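Local coordinates for protein purine nucleoside phosphorylase YlmD (Geobacillus stearothermophilus, PDB 6T1B) that phosphorolyses adenosine, inosine and S-methyl-5'-thioadenosine to the free base and a ribose 1-phosphate, and also deaminates adenosine, using a catalytic zinc ion, at residues D125-Y130 with E221-Q226; G140-G145 with G151-H156. All coordinates share one frame; numbering follows the deposited sequence.

Interaction 1 of 2, residues D125-Y130 with E221-Q226; sequences DCVPIY and EANRLQ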
ATOM      1  N   ASP A 125       6.116   2.716  -6.110  1.00 10.35           N
ATOM      2  CA  ASP A 125       7.386   2.822  -5.392  1.00 11.46           C
ATOM      3  C   ASP A 125       7.105   2.936  -3.880  1.00 11.39           C
ATOM      4  O   ASP A 125       7.850   2.395  -3.071  1.00 12.55           O
ATOM      5  CB  ASP A 125       8.262   4.014  -5.764  1.00 11.34           C
ATOM      6  CG  ASP A 125       9.083   3.812  -7.030  1.00 12.97           C
ATOM      7  OD1 ASP A 125       9.601   4.841  -7.480  1.00 12.70           O
ATOM      8  OD2 ASP A 125       9.260   2.670  -7.548  1.00 12.28           O
ATOM      9  N   CYS A 126       6.056   3.652  -3.490  1.00 10.71           N
ATOM     10  CA  CYS A 126       5.793   3.884  -2.068  1.00 12.34           C
ATOM     11  C   CYS A 126       5.368   2.577  -1.418  1.00 11.43           C
ATOM     12  O   CYS A 126       4.947   1.638  -2.082  1.00 11.79           O
ATOM     13  CB  CYS A 126       4.737   4.965  -1.908  1.00 15.11           C
ATOM     14  SG  CYS A 126       5.302   6.605  -2.455  1.00 20.09           S
ATOM     15  N   VAL A 127       5.470   2.529  -0.101  1.00 10.92           N
ATOM     16  CA  VAL A 127       5.236   1.284   0.609  1.00 12.21           C
ATOM     17  C   VAL A 127       3.754   1.009   0.823  1.00  9.69           C
ATOM     18  O   VAL A 127       3.059   1.810   1.467  1.00 10.95           O
ATOM     19  CB  VAL A 127       5.965   1.269   1.969  1.00 12.19           C
ATOM     20  CG1 VAL A 127       5.749  -0.073   2.649  1.00 15.58           C
ATOM     21  CG2 VAL A 127       7.429   1.573   1.786  1.00 14.89           C
ATOM     22  N   PRO A 128       3.227  -0.112   0.303  1.00 10.52           N
ATOM     23  CA  PRO A 128       1.856  -0.518   0.656  1.00 10.02           C
ATOM     24  C   PRO A 128       1.887  -1.335   1.938  1.00 12.01           C
ATOM     25  O   PRO A 128       2.596  -2.352   2.022  1.00 11.61           O
ATOM     26  CB  PRO A 128       1.410  -1.351  -0.554  1.00 10.68           C
ATOM     27  CG  PRO A 128       2.666  -1.931  -1.120  1.00 13.25           C
ATOM     28  CD  PRO A 128       3.842  -1.062  -0.653  1.00 11.64           C
ATOM     29  N   ILE A 129       1.143  -0.904   2.941  1.00 10.37           N
ATOM     30  CA  ILE A 129       1.132  -1.577   4.236  1.00 10.36           C
ATOM     31  C   ILE A 129      -0.268  -2.148   4.435  1.00 10.32           C
ATOM     32  O   ILE A 129      -1.247  -1.399   4.530  1.00 10.50           O
ATOM     33  CB  ILE A 129       1.533  -0.642   5.387  1.00 11.40           C
ATOM     34  CG1 ILE A 129       2.818   0.125   5.106  1.00 12.08           C
ATOM     35  CG2 ILE A 129       1.705  -1.495   6.645  1.00 12.64           C
ATOM     36  CD1 ILE A 129       3.155   1.114   6.182  1.00 17.97           C
ATOM     37  N   TYR A 130      -0.364  -3.479   4.457  1.00 11.01           N
ATOM     38  CA  TYR A 130      -1.619  -4.183   4.622  1.00 11.20           C
ATOM     39  C   TYR A 130      -1.748  -4.632   6.074  1.00 10.98           C
ATOM     40  O   TYR A 130      -0.805  -5.194   6.636  1.00 11.70           O
ATOM     41  CB  TYR A 130      -1.640  -5.448   3.750  1.00 11.90           C
ATOM     42  CG  TYR A 130      -1.412  -5.272   2.247  1.00 11.18           C
ATOM     43  CD1 TYR A 130      -0.151  -4.966   1.745  1.00 12.39           C
ATOM     44  CD2 TYR A 130      -2.443  -5.488   1.336  1.00 10.93           C
ATOM     45  CE1 TYR A 130       0.066  -4.840   0.373  1.00 12.07           C
ATOM     46  CE2 TYR A 130      -2.237  -5.367  -0.013  1.00 10.80           C
ATOM     47  CZ  TYR A 130      -0.977  -5.033  -0.495  1.00 10.96           C
ATOM     48  OH  TYR A 130      -0.741  -4.942  -1.860  1.00 11.37           O
ATOM     49  N   GLU A 221      11.778  -1.208   5.853  1.00 15.42           N
ATOM     50  CA  GLU A 221      12.296  -1.426   7.196  1.00 15.61           C
ATOM     51  C   GLU A 221      11.925  -0.278   8.119  1.00 14.91           C
ATOM     52  O   GLU A 221      11.674  -0.493   9.305  1.00 17.13           O
ATOM     53  CB  GLU A 221      13.813  -1.638   7.145  1.00 17.23           C
ATOM     54  CG  GLU A 221      14.479  -1.767   8.504  1.00 21.18           C
ATOM     55  CD  GLU A 221      14.203  -3.090   9.230  1.00 22.77           C
ATOM     56  OE1 GLU A 221      13.354  -3.892   8.781  1.00 24.43           O
ATOM     57  OE2 GLU A 221      14.868  -3.316  10.255  1.00 28.47           O
ATOM     58  N   ALA A 222      11.907   0.950   7.614  1.00 14.29           N
ATOM     59  CA  ALA A 222      11.485   2.066   8.452  1.00 15.76           C
ATOM     60  C   ALA A 222      10.071   1.829   8.982  1.00 13.81           C
ATOM     61  O   ALA A 222       9.792   2.063  10.165  1.00 15.81           O
ATOM     62  CB  ALA A 222      11.544   3.370   7.668  1.00 16.70           C
ATOM     63  N   ASN A 223       9.183   1.364   8.120  1.00 13.78           N
ATOM     64  CA  ASN A 223       7.808   1.106   8.538  1.00 13.59           C
ATOM     65  C   ASN A 223       7.728  -0.104   9.455  1.00 13.45           C
ATOM     66  O   ASN A 223       7.001  -0.078  10.449  1.00 14.06           O
ATOM     67  CB  ASN A 223       6.929   0.982   7.308  1.00 13.36           C
ATOM     68  CG  ASN A 223       6.520   2.329   6.802  1.00 12.91           C
ATOM     69  OD1 ASN A 223       5.653   2.967   7.392  1.00 14.38           O
ATOM     70  ND2 ASN A 223       7.205   2.823   5.778  1.00 13.86           N
ATOM     71  N   ARG A 224       8.536  -1.139   9.197  1.00 15.10           N
ATOM     72  CA  ARG A 224       8.577  -2.274  10.107  1.00 15.34           C
ATOM     73  C   ARG A 224       8.988  -1.827  11.502  1.00 15.08           C
ATOM     74  O   ARG A 224       8.383  -2.232  12.503  1.00 15.68           O
ATOM     75  CB  ARG A 224       9.537  -3.341   9.582  1.00 14.31           C
ATOM     76  CG  ARG A 224       9.710  -4.527  10.505  1.00 20.87           C
ATOM     77  CD  ARG A 224      10.599  -5.606   9.889  1.00 21.70           C
ATOM     78  NE  ARG A 224      10.978  -6.553  10.918  1.00 23.61           N
ATOM     79  CZ  ARG A 224      12.032  -6.408  11.709  1.00 22.22           C
ATOM     80  NH1 ARG A 224      12.838  -5.362  11.588  1.00 28.00           N
ATOM     81  NH2 ARG A 224      12.282  -7.313  12.647  1.00 28.59           N
ATOM     82  N   LEU A 225      10.044  -1.011  11.602  1.00 16.51           N
ATOM     83  CA  LEU A 225      10.520  -0.571  12.909  1.00 17.70           C
ATOM     84  C   LEU A 225       9.454   0.237  13.632  1.00 17.08           C
ATOM     85  O   LEU A 225       9.275   0.103  14.848  1.00 19.50           O
ATOM     86  CB  LEU A 225      11.807   0.239  12.741  1.00 18.57           C
ATOM     87  CG  LEU A 225      13.025  -0.550  12.258  1.00 19.31           C
ATOM     88  CD1 LEU A 225      14.141   0.413  11.854  1.00 22.44           C
ATOM     89  CD2 LEU A 225      13.517  -1.493  13.311  1.00 22.05           C
ATOM     90  N   GLN A 226       8.717   1.071  12.893  1.00 17.57           N
ATOM     91  CA  GLN A 226       7.629   1.823  13.509  1.00 18.67           C
ATOM     92  C   GLN A 226       6.540   0.888  14.024  1.00 15.57           C
ATOM     93  O   GLN A 226       6.002   1.102  15.109  1.00 18.54           O
ATOM     94  CB  GLN A 226       7.027   2.825  12.533  1.00 16.77           C
ATOM     95  CG  GLN A 226       7.894   4.056  12.319  1.00 16.87           C
ATOM     96  CD  GLN A 226       7.231   5.075  11.402  1.00 20.08           C
ATOM     97  OE1 GLN A 226       6.050   4.981  11.104  1.00 22.71           O
ATOM     98  NE2 GLN A 226       7.998   6.073  10.981  1.00 22.41           N
TER
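Ile129 and Asn223 make the close part of this contact. CD1 of Ile129 comes within 3.3 Å of Asn223 OD1 and 3.9 Å of Asn223 CB, so the methyl sits against the carboxamide and the root of that side chain together. The two side chains meet at a slant, and the extended second torsion of Ile129 (chi2 176°) carries CD1 out to the helix. The Val127 end is looser: Val127 CG2 stops 4.2 Å from Asn223 ND2, the two side chains arriving from opposite directions. That amide nitrogen is held by Leu219 O, one turn earlier in its own helix, and by Thr149 OG1, which satisfies a buried donor beside apolar side chains. On the more open side of the helix, Arg224 NH1 bonds to Glu221 OE1 at 3.2 Å, on the syn side but tilted 24° out of the carboxylate plane, and the salt bridge includes Glu221 OE2; Arg224 NH2 also binds Asn234 OD1. The backbones stay well apart, with 8.3 Å between Val127 CA and Asn223 CA. Next to Val127, Cys126 points its sulfur to the catalytic zinc, shared with His81 and His143. This is a helix, 219-229, packed on one face of a mixed beta-sheet, here through the strand that follows a zinc ligand.

Interaction 2 of 2, residues G140-G145 with G151-H156; sequences GLAHAG and GGIAGH. With NOS (inosine), chain B.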
ATOM      1  N   GLY A 140      -6.997  -3.251   6.845  1.00 11.37           N
ATOM      2  CA  GLY A 140      -6.571  -1.887   6.610  1.00 10.60           C
ATOM      3  C   GLY A 140      -5.508  -1.849   5.542  1.00 10.60           C
ATOM      4  O   GLY A 140      -4.833  -2.854   5.270  1.00 10.70           O
ATOM      5  N   LEU A 141      -5.337  -0.658   4.971  1.00  9.22           N
ATOM      6  CA  LEU A 141      -4.333  -0.482   3.937  1.00 10.05           C
ATOM      7  C   LEU A 141      -3.853   0.954   3.994  1.00  9.10           C
ATOM      8  O   LEU A 141      -4.659   1.900   3.993  1.00  9.59           O
ATOM      9  CB  LEU A 141      -4.942  -0.798   2.559  1.00  9.84           C
ATOM     10  CG  LEU A 141      -4.037  -0.702   1.338  1.00 10.45           C
ATOM     11  CD1 LEU A 141      -2.789  -1.538   1.449  1.00 11.39           C
ATOM     12  CD2 LEU A 141      -4.868  -1.104   0.105  1.00 11.27           C
ATOM     13  N   ALA A 142      -2.536   1.132   4.004  1.00  9.85           N
ATOM     14  CA  ALA A 142      -1.924   2.451   4.067  1.00  9.74           C
ATOM     15  C   ALA A 142      -0.847   2.614   3.011  1.00 10.79           C
ATOM     16  O   ALA A 142      -0.180   1.649   2.627  1.00 10.85           O
ATOM     17  CB  ALA A 142      -1.323   2.713   5.460  1.00 11.19           C
ATOM     18  N   HIS A 143      -0.695   3.863   2.570  1.00  9.63           N
ATOM     19  CA  HIS A 143       0.254   4.302   1.557  1.00 10.45           C
ATOM     20  C   HIS A 143       1.317   5.115   2.277  1.00 10.58           C
ATOM     21  O   HIS A 143       1.023   6.181   2.823  1.00 11.95           O
ATOM     22  CB  HIS A 143      -0.530   5.152   0.547  1.00 10.79           C
ATOM     23  CG  HIS A 143       0.291   6.055  -0.304  1.00 14.31           C
ATOM     24  ND1 HIS A 143       0.272   7.425  -0.151  1.00 12.59           N
ATOM     25  CD2 HIS A 143       1.086   5.809  -1.377  1.00 14.87           C
ATOM     26  CE1 HIS A 143       1.048   7.981  -1.059  1.00 15.45           C
ATOM     27  NE2 HIS A 143       1.544   7.023  -1.833  1.00 16.16           N
ATOM     28  N   ALA A 144       2.556   4.612   2.281  1.00 11.77           N
ATOM     29  CA  ALA A 144       3.642   5.263   2.996  1.00 13.71           C
ATOM     30  C   ALA A 144       4.842   5.502   2.095  1.00 13.68           C
ATOM     31  O   ALA A 144       5.682   4.620   1.915  1.00 13.29           O
ATOM     32  CB  ALA A 144       4.065   4.433   4.211  1.00 14.57           C
ATOM     33  N   GLY A 145       4.954   6.709   1.557  1.00 14.33           N
ATOM     34  CA  GLY A 145       6.212   7.205   1.056  1.00 15.00           C
ATOM     35  C   GLY A 145       6.991   7.818   2.194  1.00 15.64           C
ATOM     36  O   GLY A 145       6.662   7.654   3.370  1.00 14.55           O
ATOM     37  N   GLY A 151       5.432  11.019   8.996  1.00 16.70           N
ATOM     38  CA  GLY A 151       4.216  11.324   9.714  1.00 15.10           C
ATOM     39  C   GLY A 151       3.692  10.216  10.584  1.00 16.82           C
ATOM     40  O   GLY A 151       2.716  10.420  11.315  1.00 18.40           O
ATOM     41  N   GLY A 152       4.325   9.046  10.531  1.00 15.45           N
ATOM     42  CA  GLY A 152       3.922   7.944  11.380  1.00 16.45           C
ATOM     43  C   GLY A 152       2.650   7.239  10.964  1.00 14.99           C
ATOM     44  O   GLY A 152       1.911   6.744  11.823  1.00 14.32           O
ATOM     45  N   ILE A 153       2.373   7.132   9.666  1.00 12.31           N
ATOM     46  CA  ILE A 153       1.096   6.557   9.250  1.00 11.50           C
ATOM     47  C   ILE A 153       0.945   5.116   9.730  1.00 13.36           C
ATOM     48  O   ILE A 153      -0.151   4.687  10.107  1.00 13.66           O
ATOM     49  CB  ILE A 153       0.892   6.708   7.730  1.00 12.17           C
ATOM     50  CG1 ILE A 153      -0.561   6.432   7.398  1.00 12.09           C
ATOM     51  CG2 ILE A 153       1.839   5.837   6.933  1.00 13.04           C
ATOM     52  CD1 ILE A 153      -0.956   6.689   5.962  1.00 12.29           C
ATOM     53  N   ALA A 154       2.028   4.340   9.705  1.00 12.33           N
ATOM     54  CA  ALA A 154       1.921   2.936  10.089  1.00 13.46           C
ATOM     55  C   ALA A 154       1.486   2.803  11.543  1.00 14.08           C
ATOM     56  O   ALA A 154       0.578   2.030  11.871  1.00 14.52           O
ATOM     57  CB  ALA A 154       3.260   2.240   9.869  1.00 16.44           C
ATOM     58  N   GLY A 155       2.139   3.534  12.444  1.00 15.10           N
ATOM     59  CA  GLY A 155       1.749   3.483  13.840  1.00 15.98           C
ATOM     60  C   GLY A 155       0.399   4.121  14.101  1.00 16.62           C
ATOM     61  O   GLY A 155      -0.285   3.764  15.069  1.00 17.52           O
ATOM     62  N   HIS A 156       0.006   5.089  13.273  1.00 15.10           N
ATOM     63  CA  HIS A 156      -1.310   5.707  13.412  1.00 16.35           C
ATOM     64  C   HIS A 156      -2.414   4.682  13.176  1.00 13.84           C
ATOM     65  O   HIS A 156      -3.414   4.672  13.903  1.00 15.32           O
ATOM     66  CB  HIS A 156      -1.409   6.887  12.440  1.00 15.62           C
ATOM     67  CG  HIS A 156      -2.632   7.736  12.607  1.00 16.26           C
ATOM     68  ND1 HIS A 156      -3.154   8.081  13.835  1.00 26.11           N
ATOM     69  CD2 HIS A 156      -3.408   8.357  11.688  1.00 17.89           C
ATOM     70  CE1 HIS A 156      -4.218   8.848  13.661  1.00 23.48           C
ATOM     71  NE2 HIS A 156      -4.398   9.024  12.367  1.00 25.58           N
TER
HETATM   72  N9  NOS B 301      -2.208   9.006  -8.028  1.00 28.56           N
HETATM   73  C4  NOS B 301      -3.255   8.431  -7.410  1.00 26.01           C
HETATM   74  N3  NOS B 301      -3.603   8.205  -5.987  1.00 25.85           N
HETATM   75  C2  NOS B 301      -4.854   7.581  -5.658  1.00 25.92           C
HETATM   76  N1  NOS B 301      -5.775   7.168  -6.679  1.00 25.76           N
HETATM   77  C6  NOS B 301      -5.495   7.358  -8.051  1.00 23.83           C
HETATM   78  O6  NOS B 301      -6.301   6.979  -8.856  1.00 19.81           O
HETATM   79  C5  NOS B 301      -4.145   8.029  -8.377  1.00 24.18           C
HETATM   80  N7  NOS B 301      -3.613   8.303  -9.527  1.00 21.97           N
HETATM   81  C8  NOS B 301      -2.441   8.907  -9.341  1.00 27.12           C
HETATM   82  C5' NOS B 301       0.156   7.252  -4.892  1.00 40.47           C
HETATM   83  O5' NOS B 301       1.330   6.446  -4.842  1.00 41.78           O
HETATM   84  C4' NOS B 301       0.393   8.505  -5.696  1.00 38.12           C
HETATM   85  O4' NOS B 301      -0.267   8.358  -6.972  1.00 35.88           O
HETATM   86  C1' NOS B 301      -1.057   9.497  -7.247  1.00 33.55           C
HETATM   87  C2' NOS B 301      -1.361  10.149  -5.902  1.00 36.43           C
HETATM   88  O2' NOS B 301      -1.547  11.549  -6.059  1.00 37.52           O
HETATM   89  C3' NOS B 301      -0.119   9.807  -5.077  1.00 38.34           C
HETATM   90  O3' NOS B 301       0.873  10.833  -5.256  1.00 39.57           O
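Both side-chain torsions of Ile153 are extended, with CG1 opposite the backbone N (chi1 -166°) and CD1 opposite CA (chi2 174°), and this sends the long branch across to strand 138-144. CD1 lands 4.0 Å from Ala142 CB and 3.7 Å from His143 O, while the short branch, CG2, covers Ala144 CB at 3.8 Å. One isoleucine thus spans two alanines whose CB atoms face the helix. Gly152 precedes it as N-cap of helix 153-163 and, with positive phi, closes the preceding helix in a Schellman motif; the abrupt turn between the two helices starts the new one right beside the strand. Between the alanines, His143 turns its side chain to the other face of the sheet. There its NE2 binds the catalytic zinc, and its ND1 is hydrogen-bonded to Asp108 OD2, which fixes the ring's rotation. Inosine O5' approaches the ring obliquely, a contact of 3.1 Å to His143 NE2. Hydrogen bonds to Cys122 O, Leu47 N and Arg263 NE hold the nucleoside. The strand therefore has a largely apolar grip on the helix behind it, two alanine methyls and a backbone carbonyl against Ile153, and a metal ligand in front; the carboxylate of Asp108 would probably make the imidazole a stronger electron donor to zinc.

How the interactions relate
Strands 127-133 and 138-144 are antiparallel neighbours in one mixed sheet, so interactions 1 and 2 are joined by probable backbone hydrogen bonds: Ile129 O lies 2.9 Å from Ala142 N, and Val127 N lies 2.9 Å from Ala144 O. Along the chain, interaction 2 is nested within the loop closed by interaction 1, and their centres are about 8 Å apart. Their two helices meet where Asn223 OD1 comes within 3.5 Å of Ala154 CB. Each interaction also brings a ligand to the catalytic zinc: Cys126, just before strand 127-133, and His143, within strand 138-144. The side chain of Val127 is about 10 Å from inosine, nearest atoms, whereas His143 touches the nucleoside directly.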